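Local coordinates for uncharacterized protein YbaA (Shigella flexneri, PDB 2OKQ) that is of unknown function but belongs to the DUF1428 family, forms a two-chain assembly in the crystal and carries an antiparallel four-stranded sheet packed with helices, at residues E96-S99 and K100-D104. Numbering follows the deposited sequence. Where two conformers were deposited one is given.
Sequences EYPS and KEVRD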
loop_
_atom_site.group_PDB
_atom_site.type_symbol
_atom_site.label_atom_id
_atom_site.label_comp_id
_atom_site.label_asym_id
_atom_site.label_seq_id
_atom_site.Cartn_x
_atom_site.Cartn_y
_atom_site.Cartn_z
ATOM N N GLU A 96 9.131 0.910 -1.634
ATOM C CA GLU A 96 9.548 0.220 -2.834
ATOM C C GLU A 96 11.043 -0.030 -2.782
ATOM O O GLU A 96 11.785 0.854 -2.354
ATOM C CB GLU A 96 9.230 1.080 -4.048
ATOM C CG GLU A 96 7.693 1.353 -4.170
ATOM C CD GLU A 96 7.288 2.004 -5.474
ATOM O OE1 GLU A 96 7.988 1.835 -6.502
ATOM O OE2 GLU A 96 6.227 2.693 -5.493
ATOM N N TYR A 97 11.454 -1.213 -3.231
ATOM C CA TYR A 97 12.868 -1.640 -3.214
ATOM C C TYR A 97 13.234 -2.273 -4.552
ATOM O O TYR A 97 12.362 -2.836 -5.240
ATOM C CB TYR A 97 13.084 -2.685 -2.097
ATOM C CG TYR A 97 13.029 -2.104 -0.695
ATOM C CD1 TYR A 97 14.089 -1.358 -0.191
ATOM C CD2 TYR A 97 11.906 -2.308 0.120
ATOM C CE1 TYR A 97 14.053 -0.820 1.104
ATOM C CE2 TYR A 97 11.856 -1.797 1.421
ATOM C CZ TYR A 97 12.945 -1.034 1.893
ATOM O OH TYR A 97 12.917 -0.496 3.143
ATOM N N PRO A 98 14.531 -2.224 -4.925
ATOM C CA PRO A 98 14.967 -2.838 -6.169
ATOM C C PRO A 98 15.013 -4.365 -6.115
ATOM O O PRO A 98 15.062 -4.990 -7.153
ATOM C CB PRO A 98 16.376 -2.247 -6.378
ATOM C CG PRO A 98 16.874 -1.959 -5.008
ATOM C CD PRO A 98 15.644 -1.582 -4.196
ATOM N N SER A 99 15.001 -4.960 -4.912
ATOM C CA SER A 99 15.063 -6.425 -4.767
ATOM C C SER A 99 14.773 -6.773 -3.328
ATOM O O SER A 99 14.889 -5.919 -2.470
ATOM C CB SER A 99 16.489 -6.926 -5.048
ATOM O OG SER A 99 17.406 -6.316 -4.153
ATOM N N LYS A 100 14.469 -8.044 -3.076
ATOM C CA LYS A 100 14.315 -8.527 -1.689
ATOM C C LYS A 100 15.611 -8.353 -0.915
ATOM O O LYS A 100 15.596 -8.001 0.266
ATOM C CB LYS A 100 13.897 -9.987 -1.620
ATOM C CG LYS A 100 13.610 -10.418 -0.159
ATOM C CD LYS A 100 12.956 -11.807 -0.063
ATOM C CE LYS A 100 12.577 -12.092 1.412
ATOM N NZ LYS A 100 13.785 -12.110 2.381
ATOM N N GLU A 101 16.740 -8.568 -1.582
ATOM C CA GLU A 101 18.029 -8.481 -0.888
ATOM C C GLU A 101 18.307 -7.063 -0.361
ATOM O O GLU A 101 18.812 -6.899 0.764
ATOM C CB GLU A 101 19.148 -9.019 -1.791
ATOM C CG GLU A 101 19.023 -10.531 -2.116
ATOM C CD GLU A 101 17.955 -10.912 -3.184
ATOM O OE1 GLU A 101 17.434 -10.052 -3.932
ATOM O OE2 GLU A 101 17.622 -12.118 -3.272
ATOM N N VAL A 102 17.965 -6.037 -1.144
ATOM C CA VAL A 102 18.084 -4.661 -0.665
ATOM C C VAL A 102 17.074 -4.359 0.436
ATOM O O VAL A 102 17.421 -3.721 1.434
ATOM C CB VAL A 102 17.981 -3.650 -1.812
ATOM C CG1 VAL A 102 17.918 -2.202 -1.292
ATOM C CG2 VAL A 102 19.202 -3.832 -2.732
ATOM N N ARG A 103 15.828 -4.813 0.253
ATOM C CA ARG A 103 14.819 -4.712 1.329
ATOM C C ARG A 103 15.348 -5.326 2.646
ATOM O O ARG A 103 15.247 -4.733 3.714
ATOM C CB ARG A 103 13.526 -5.405 0.900
ATOM C CG ARG A 103 12.431 -5.465 1.987
ATOM C CD ARG A 103 12.436 -6.826 2.681
ATOM N NE ARG A 103 11.176 -7.090 3.398
ATOM C CZ ARG A 103 10.892 -8.245 3.986
ATOM N NH1 ARG A 103 11.786 -9.237 3.968
ATOM N NH2 ARG A 103 9.706 -8.421 4.594
ATOM N N ASP A 104 15.930 -6.516 2.571
ATOM C CA ASP A 104 16.419 -7.159 3.806
ATOM C C ASP A 104 17.548 -6.356 4.474
ATOM O O ASP A 104 17.545 -6.186 5.718
ATOM C CB ASP A 104 16.891 -8.587 3.523
ATOM C CG ASP A 104 15.750 -9.528 3.151
ATOM O OD1 ASP A 104 14.567 -9.265 3.507
ATOM O OD2 ASP A 104 16.021 -10.548 2.502
#
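Ser99 OG accepts the backbone N-H of Val102 at 3.1 Å, the side-chain bond of an N-cap, in a worked example of a chain that passes from strand to helix through two intervening residues, Pro98 and Ser99. Strand 88-97 of the antiparallel sheet ends at Tyr97, and helix 100-111 begins directly after the cap. The serine hydroxyl sits between its own backbone N and carbonyl carbon (chi1 59°), a torsion that turns it toward the amide of Val102. Ser99 O supplies the other half of the start: it receives Arg103 N at 3.1 Å in an almost straight bond (174° at the hydrogen), so both oxygens of one residue hold the opening turn.

Apolar contacts lie beside these bonds. Val102 crosses the Pro98 side chain at about a right angle, with CG1 3.7 Å from Pro98 CD, while its other methyl, CG2, lies beside Ser99 OG at 3.4 Å. Next to it, one backbone carbon of the helix, Arg103 CA, stands over the face of the Tyr97 ring, 3.7 Å from its centroid, a CH-pi contact, and Arg103 CB lies over the same face, near CD2.

Past the ring the arginine chain bends at chi2, and its NE pairs with Asp29 on strand 27-36, joining the helix start to the sheet; NH1 also forms a salt bridge with Asp69 of the second subunit. Lys100, Arg103 and Asp104 form a salt-bridge network in which the carboxylate is shared between the two cations. Asp104 OD1 takes Arg103 NH1 at 2.8 Å, nearly in the guanidinium plane, whereas OD2 offers its syn lone pair to Lys100 NZ at 2.7 Å.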